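Local coordinates for probable 2-hydroxyhepta-2,4-diene-1,7-dioate isomerase (Thermus thermophilus, PDB 2DFU), which probably isomerises 2-hydroxyhepta-2,4-diene-1,7-dioate as a metal-binding member of the fumarylacetoacetate hydrolase family, at residues A[4-9]-A[17-22]; A[51-56]-A[207-212]; A[94-99]-A[239-244]. All blocks are in the same frame, centred on the assembly; numbering follows the deposited sequence.

Contact 1 (A[4-9]-A[17-22])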
# COMPACT_ATOMS: atom_id res chain seq x y z
N LEU A 4 -18.30 -0.72 13.23
CA LEU A 4 -18.09 0.40 12.31
C LEU A 4 -17.11 1.44 12.83
O LEU A 4 -16.75 1.45 14.00
CB LEU A 4 -19.42 1.09 12.00
CG LEU A 4 -20.09 1.79 13.19
CD1 LEU A 4 -20.98 2.93 12.70
CD2 LEU A 4 -20.88 0.77 13.99
N ARG A 5 -16.67 2.30 11.92
CA ARG A 5 -15.77 3.41 12.25
C ARG A 5 -16.56 4.65 11.87
O ARG A 5 -17.18 4.67 10.82
CB ARG A 5 -14.49 3.38 11.42
CG ARG A 5 -13.37 2.56 12.01
CD ARG A 5 -12.12 2.65 11.14
NE ARG A 5 -11.41 3.92 11.31
CZ ARG A 5 -11.20 4.81 10.35
NH1 ARG A 5 -11.67 4.61 9.12
NH2 ARG A 5 -10.50 5.90 10.61
N PHE A 6 -16.53 5.67 12.71
CA PHE A 6 -17.28 6.87 12.43
C PHE A 6 -16.65 8.14 13.00
O PHE A 6 -15.75 8.08 13.84
CB PHE A 6 -18.70 6.73 12.98
CG PHE A 6 -18.75 6.56 14.47
CD1 PHE A 6 -18.43 5.34 15.05
CD2 PHE A 6 -19.06 7.63 15.29
CE1 PHE A 6 -18.42 5.19 16.43
CE2 PHE A 6 -19.05 7.50 16.68
CZ PHE A 6 -18.73 6.27 17.25
N ASN A 7 -17.14 9.28 12.53
CA ASN A 7 -16.66 10.59 12.97
C ASN A 7 -15.13 10.69 12.96
O ASN A 7 -14.51 10.41 11.95
CB ASN A 7 -17.23 10.91 14.35
CG ASN A 7 -18.74 11.12 14.32
OD1 ASN A 7 -19.35 11.11 13.25
ND2 ASN A 7 -19.34 11.32 15.49
N GLU A 8 -14.52 11.09 14.07
CA GLU A 8 -13.07 11.21 14.07
C GLU A 8 -12.33 9.89 14.32
O GLU A 8 -11.60 9.75 15.30
CB GLU A 8 -12.60 12.27 15.09
CG GLU A 8 -13.19 12.13 16.48
CD GLU A 8 -14.59 12.70 16.59
OE1 GLU A 8 -14.77 13.91 16.33
OE2 GLU A 8 -15.52 11.95 16.95
N GLY A 9 -12.53 8.94 13.41
CA GLY A 9 -11.87 7.65 13.54
C GLY A 9 -12.26 6.84 14.77
O GLY A 9 -11.48 6.04 15.27
N GLU A 17 -30.62 1.22 15.42
CA GLU A 17 -30.27 2.53 14.88
C GLU A 17 -29.25 3.25 15.77
O GLU A 17 -28.93 4.41 15.52
CB GLU A 17 -31.52 3.40 14.75
CG GLU A 17 -32.20 3.65 16.08
CD GLU A 17 -32.95 4.97 16.09
OE1 GLU A 17 -32.31 6.00 15.77
OE2 GLU A 17 -34.16 4.98 16.42
N LEU A 18 -28.76 2.57 16.80
CA LEU A 18 -27.80 3.16 17.72
C LEU A 18 -26.37 2.68 17.54
O LEU A 18 -26.13 1.48 17.38
CB LEU A 18 -28.21 2.90 19.17
CG LEU A 18 -29.41 3.65 19.75
CD1 LEU A 18 -29.77 3.06 21.11
CD2 LEU A 18 -29.07 5.13 19.89
N VAL A 19 -25.44 3.62 17.55
CA VAL A 19 -24.02 3.32 17.46
C VAL A 19 -23.47 3.42 18.87
O VAL A 19 -23.52 4.48 19.49
CB VAL A 19 -23.27 4.33 16.57
CG1 VAL A 19 -21.77 4.05 16.62
CG2 VAL A 19 -23.78 4.25 15.14
N LEU A 20 -22.96 2.31 19.40
CA LEU A 20 -22.40 2.30 20.74
C LEU A 20 -20.89 2.30 20.59
O LEU A 20 -20.31 1.34 20.09
CB LEU A 20 -22.89 1.06 21.49
CG LEU A 20 -24.42 1.00 21.41
CD1 LEU A 20 -24.93 -0.39 21.76
CD2 LEU A 20 -25.01 2.05 22.32
N GLU A 21 -20.25 3.39 21.00
CA GLU A 21 -18.81 3.53 20.87
C GLU A 21 -18.02 2.53 21.72
O GLU A 21 -18.40 2.19 22.84
CB GLU A 21 -18.36 4.95 21.22
CG GLU A 21 -16.86 5.14 21.10
CD GLU A 21 -16.38 6.50 21.55
OE1 GLU A 21 -16.79 6.96 22.64
OE2 GLU A 21 -15.58 7.11 20.82
N THR A 22 -16.90 2.09 21.15
CA THR A 22 -16.02 1.14 21.81
C THR A 22 -14.57 1.60 21.73
O THR A 22 -14.22 2.44 20.89
CB THR A 22 -16.10 -0.25 21.16
OG1 THR A 22 -15.82 -0.14 19.76
CG2 THR A 22 -17.49 -0.87 21.36
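V19 meets F6 and L4 with its two methyl branches, CG1 mainly against the F6 ring and CG2 against L4. The CH-pi part belongs to CG1, which sits over one face of the F6 ring, 3.9 Å from the ring centroid and displaced toward the rim, so that its shortest approach is 3.5 Å to F6 CE1. With CG1 anti to the backbone N (chi1 174°), that methyl is turned to the ring, and CG2, beside the N, to the leucine. The flat ring offers the methyl a broad face.

The aliphatic part is V19 CG2 against L4 CD1, 3.9 Å apart, the leucine's branched end reaching the second methyl. A beta-branched valine suits this place because its methyls diverge from one short stem. E21 adds its CB at the ring edge, 4.2 Å from F6 CZ; its carboxylate forms salt bridges with R32 and R10. Y34 meets the F6 ring edge-to-face.

No hydrogen bond joins the segments. Strands 4-6 and 18-22 run nearly perpendicular (87°), their axes 9.0 Å apart, and strand 10-15 pairs with both. Such a buried apolar cluster is consistent with the core of a small, curled antiparallel beta meander (2-6, 10-15, 18-22, 32-35) in the Rv2993c-like N-terminal region.

Contact 2 (A[51-56]-A[207-212])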
# COMPACT_ATOMS: atom_id res chain seq x y z
N VAL A 51 -4.89 -5.68 -0.46
CA VAL A 51 -4.56 -6.72 -1.43
C VAL A 51 -5.82 -7.19 -2.14
O VAL A 51 -6.81 -7.53 -1.50
CB VAL A 51 -3.87 -7.92 -0.73
CG1 VAL A 51 -3.35 -8.90 -1.76
CG2 VAL A 51 -2.73 -7.42 0.15
N CYS A 52 -5.78 -7.22 -3.47
CA CYS A 52 -6.97 -7.62 -4.22
C CYS A 52 -6.77 -8.81 -5.14
O CYS A 52 -5.71 -8.99 -5.72
CB CYS A 52 -7.47 -6.43 -5.04
SG CYS A 52 -7.32 -4.86 -4.16
N VAL A 53 -7.82 -9.61 -5.28
CA VAL A 53 -7.80 -10.78 -6.14
C VAL A 53 -8.36 -10.45 -7.51
O VAL A 53 -9.24 -9.60 -7.64
CB VAL A 53 -8.63 -11.94 -5.53
CG1 VAL A 53 -8.71 -13.11 -6.50
CG2 VAL A 53 -7.99 -12.40 -4.22
N GLY A 54 -7.83 -11.12 -8.53
CA GLY A 54 -8.32 -10.89 -9.87
C GLY A 54 -9.54 -11.78 -10.11
O GLY A 54 -10.47 -11.81 -9.31
N ARG A 55 -9.53 -12.51 -11.22
CA ARG A 55 -10.62 -13.41 -11.56
C ARG A 55 -10.84 -14.38 -10.41
O ARG A 55 -9.89 -15.00 -9.93
CB ARG A 55 -10.27 -14.17 -12.83
CG ARG A 55 -11.33 -15.11 -13.35
CD ARG A 55 -10.82 -15.80 -14.61
NE ARG A 55 -11.77 -16.76 -15.15
CZ ARG A 55 -11.50 -17.59 -16.15
NH1 ARG A 55 -10.30 -17.56 -16.72
NH2 ARG A 55 -12.42 -18.44 -16.59
N ASN A 56 -12.08 -14.51 -9.94
CA ASN A 56 -12.34 -15.44 -8.84
C ASN A 56 -13.73 -16.05 -8.82
O ASN A 56 -14.08 -16.78 -7.90
CB ASN A 56 -12.05 -14.76 -7.50
CG ASN A 56 -11.87 -15.77 -6.38
OD1 ASN A 56 -11.26 -16.82 -6.59
ND2 ASN A 56 -12.38 -15.46 -5.20
N ALA A 207 -10.43 -18.27 2.72
CA ALA A 207 -9.38 -18.90 3.51
C ALA A 207 -8.14 -19.20 2.67
O ALA A 207 -7.01 -19.02 3.14
CB ALA A 207 -9.90 -20.17 4.15
N GLU A 208 -8.35 -19.63 1.43
CA GLU A 208 -7.24 -19.95 0.54
C GLU A 208 -6.51 -18.69 0.08
O GLU A 208 -5.29 -18.68 -0.07
CB GLU A 208 -7.75 -20.72 -0.69
CG GLU A 208 -8.42 -22.05 -0.33
CD GLU A 208 -8.92 -22.81 -1.55
OE1 GLU A 208 -9.63 -22.21 -2.39
OE2 GLU A 208 -8.61 -24.01 -1.66
N ILE A 209 -7.27 -17.62 -0.15
CA ILE A 209 -6.70 -16.36 -0.58
C ILE A 209 -5.79 -15.78 0.50
O ILE A 209 -4.65 -15.42 0.23
CB ILE A 209 -7.81 -15.34 -0.91
CG1 ILE A 209 -8.53 -15.79 -2.18
CG2 ILE A 209 -7.22 -13.94 -1.07
CD1 ILE A 209 -9.74 -14.96 -2.54
N LEU A 210 -6.29 -15.71 1.73
CA LEU A 210 -5.51 -15.18 2.84
C LEU A 210 -4.27 -16.02 3.06
O LEU A 210 -3.18 -15.49 3.28
CB LEU A 210 -6.34 -15.16 4.12
CG LEU A 210 -7.59 -14.27 4.14
CD1 LEU A 210 -8.33 -14.48 5.44
CD2 LEU A 210 -7.20 -12.80 3.96
N SER A 211 -4.44 -17.34 3.00
CA SER A 211 -3.33 -18.27 3.19
C SER A 211 -2.26 -18.05 2.13
O SER A 211 -1.08 -17.95 2.44
CB SER A 211 -3.84 -19.72 3.11
OG SER A 211 -2.77 -20.64 3.18
N TYR A 212 -2.70 -17.99 0.87
CA TYR A 212 -1.79 -17.79 -0.25
C TYR A 212 -0.98 -16.51 -0.05
O TYR A 212 0.25 -16.53 -0.10
CB TYR A 212 -2.58 -17.70 -1.56
CG TYR A 212 -1.69 -17.41 -2.75
CD1 TYR A 212 -0.79 -18.37 -3.22
CD2 TYR A 212 -1.73 -16.17 -3.38
CE1 TYR A 212 0.06 -18.09 -4.29
CE2 TYR A 212 -0.89 -15.88 -4.44
CZ TYR A 212 -0.00 -16.84 -4.90
OH TYR A 212 0.83 -16.55 -5.96
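I209 reaches from helix 206-214 to V53 at the end of strand 50-53, and the two aliphatic side chains meet tip to tip. On the strand side a single methyl does the touching: V53 CG2 lies 3.5 Å from I209 CD1 and 3.6 Å from I209 CG2, so it rests in the fork between the two ends of the isoleucine.

Both conformations serve this fit. In I209, CG1 is anti to the carbonyl carbon (chi1 -69°) and the chain then runs on extended (chi2 174°), which carries CD1 well out from the helix, while CG2 stays closer in and closes the other side of the fork. V53 holds CG2 anti to its own carbonyl carbon and CG1 anti to its backbone N (chi1 174°), and it is the former that is presented to the helix. Isoleucine suits the helix position because it offers a long and a short branch together; valine, compact and beta-branched, suits a strand.

N56 faces I209 and brings ND2 to 3.8 Å from I209 CD1. This is plain van der Waals contact, for the amide is engaged elsewhere: ND2 gives a hydrogen bond to T227 O, and OD1 accepts one from F204 N, just ahead of the helix. With both ends of the amide bonded, its rotation is probably fixed, and a buried polar group can lie beside a methyl without losing its partners. V225 of strand 224-226, the parallel neighbour of strand 50-53, also touches I209.

Across the two segments there is neither a hydrogen bond nor a charge pair. The chemistry therefore implies that helix and strand are held here by shape and the burial of hydrocarbon, while the one polar side chain that touches, N56, spends its hydrogen bonds on F204 and T227.

Contact 3 (A[94-99]-A[239-244])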
# COMPACT_ATOMS: atom_id res chain seq x y z
N ASP A 94 -29.17 7.95 5.03
CA ASP A 94 -29.20 8.99 3.98
C ASP A 94 -28.04 8.68 3.02
O ASP A 94 -27.07 9.43 2.93
CB ASP A 94 -29.04 10.39 4.59
CG ASP A 94 -28.97 11.48 3.53
OD1 ASP A 94 -29.49 11.28 2.41
OD2 ASP A 94 -28.39 12.56 3.82
N PRO A 95 -28.15 7.57 2.27
CA PRO A 95 -27.21 7.03 1.29
C PRO A 95 -26.56 7.99 0.32
O PRO A 95 -25.36 8.27 0.40
CB PRO A 95 -28.05 5.99 0.53
CG PRO A 95 -29.10 5.61 1.50
CD PRO A 95 -29.47 6.91 2.13
N TRP A 96 -27.35 8.48 -0.62
CA TRP A 96 -26.87 9.37 -1.66
C TRP A 96 -26.40 10.74 -1.19
O TRP A 96 -25.58 11.37 -1.85
CB TRP A 96 -27.97 9.51 -2.71
CG TRP A 96 -28.65 8.19 -2.96
CD1 TRP A 96 -29.98 7.92 -2.81
CD2 TRP A 96 -28.03 6.97 -3.37
NE1 TRP A 96 -30.23 6.60 -3.11
CE2 TRP A 96 -29.05 5.99 -3.46
CE3 TRP A 96 -26.71 6.60 -3.69
CZ2 TRP A 96 -28.80 4.67 -3.84
CZ3 TRP A 96 -26.46 5.28 -4.07
CH2 TRP A 96 -27.50 4.34 -4.14
N GLY A 97 -26.90 11.19 -0.05
CA GLY A 97 -26.48 12.49 0.44
C GLY A 97 -25.21 12.47 1.27
O GLY A 97 -24.64 13.53 1.54
N THR A 98 -24.75 11.29 1.67
CA THR A 98 -23.55 11.18 2.50
C THR A 98 -22.38 10.44 1.88
O THR A 98 -21.23 10.70 2.22
CB THR A 98 -23.87 10.50 3.84
OG1 THR A 98 -24.57 9.27 3.60
CG2 THR A 98 -24.72 11.41 4.72
N ALA A 99 -22.66 9.51 0.97
CA ALA A 99 -21.59 8.75 0.33
C ALA A 99 -20.56 9.67 -0.32
O ALA A 99 -20.91 10.67 -0.96
CB ALA A 99 -22.17 7.81 -0.72
N GLY A 239 -22.63 10.63 -12.07
CA GLY A 239 -23.98 10.62 -11.55
C GLY A 239 -24.56 9.25 -11.24
O GLY A 239 -25.62 9.16 -10.61
N ASP A 240 -23.90 8.18 -11.67
CA ASP A 240 -24.41 6.84 -11.39
C ASP A 240 -24.49 6.58 -9.89
O ASP A 240 -23.56 6.91 -9.14
CB ASP A 240 -23.53 5.76 -12.03
CG ASP A 240 -23.83 5.55 -13.49
OD1 ASP A 240 -24.89 6.01 -13.98
OD2 ASP A 240 -23.00 4.91 -14.16
N ARG A 241 -25.60 5.98 -9.46
CA ARG A 241 -25.80 5.63 -8.06
C ARG A 241 -25.64 4.12 -7.93
O ARG A 241 -26.33 3.36 -8.61
CB ARG A 241 -27.19 6.05 -7.60
CG ARG A 241 -27.36 7.55 -7.49
CD ARG A 241 -28.73 7.90 -6.95
NE ARG A 241 -28.80 9.30 -6.56
CZ ARG A 241 -29.85 9.86 -5.97
NH1 ARG A 241 -30.93 9.14 -5.71
NH2 ARG A 241 -29.81 11.15 -5.64
N LEU A 242 -24.72 3.70 -7.07
CA LEU A 242 -24.32 2.31 -6.90
C LEU A 242 -24.67 1.74 -5.52
O LEU A 242 -24.53 2.37 -4.48
CB LEU A 242 -22.82 2.18 -7.11
CG LEU A 242 -22.41 2.26 -8.58
CD1 LEU A 242 -22.20 3.70 -9.04
CD2 LEU A 242 -21.09 1.55 -8.85
N GLU A 243 -25.15 0.51 -5.58
CA GLU A 243 -25.51 -0.20 -4.37
C GLU A 243 -24.98 -1.63 -4.45
O GLU A 243 -25.31 -2.38 -5.35
CB GLU A 243 -27.04 -0.23 -4.36
CG GLU A 243 -27.67 -0.71 -3.06
CD GLU A 243 -29.18 -0.57 -3.20
OE1 GLU A 243 -29.90 -1.36 -2.60
OE2 GLU A 243 -29.63 0.30 -3.95
N VAL A 244 -24.11 -2.00 -3.49
CA VAL A 244 -23.70 -3.39 -3.45
C VAL A 244 -24.20 -4.09 -2.19
O VAL A 244 -23.83 -3.73 -1.08
CB VAL A 244 -22.17 -3.48 -3.51
CG1 VAL A 244 -21.73 -4.94 -3.56
CG2 VAL A 244 -21.66 -2.77 -4.75
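A short, weakly bonded helical turn, 95-98, packs on strand 241-246 of a five-stranded mixed sheet, and an arginine-tryptophan stack makes the joint. R241 spreads its guanidinium over the indole face of W96, the two planes only 13° from parallel and their centres 4.0 Å apart. Its NH1 comes to 3.3 Å from W96 CD1, and CZ stands over the five-membered ring in a cation-pi interaction. Further back, R241 CB sits over the six-membered ring, 3.9 Å from its centroid, in a CH-pi contact. The arginine can cover both rings because its chain is extended from CG to NE (chi2 -177°, chi3 167°), laying its methylenes along the indole.

On the opposite face of the indole lies P95 CB, so the ring is sandwiched between proline and arginine. L242 O approaches the ring edge in its plane, 3.5 Å from W96 CZ3, where a carbonyl oxygen meets the slightly positive rim of C-H groups. F253, from the adjacent strand 250-259, packs edge-to-face with the same indole. Tryptophan suits the place by its breadth: one flat surface carries the arginine side chain from CB to the guanidinium. An alanine here would strip away that surface, and the R241 side chain would probably be freed to swing, with a gap opened beside F253.

T98 OG1 donates to D94 O at 2.6 Å, from above the carbonyl plane, bracing the turn that carries W96; the same hydroxyl is also bonded to N91 N. This is an arginine-tryptophan cation-pi stack, backed by a proline, joining the 95-98 turn to strand 241-246 at a partly buried surface.

The three contacts are separate packing points, none touching another. Contact 1 closes before either of the others opens and lies within the Rv2993c-like N-terminal region; contacts 2 and 3 both fall in the FAA hydrolase region, where their segments alternate along the chain. Contacts 1 and 3 are the closest by centres, 20 Å, with nearest atoms about 10 Å apart. Contact 2 lies across the chain's centre from both, its centre 29 Å from that of contact 1 and 28 Å from that of contact 3. It also borders the second subunit, whose W264 and R160 pack on S211 and Y212. Chemically, two apolar contacts contrast with one cation-pi stack.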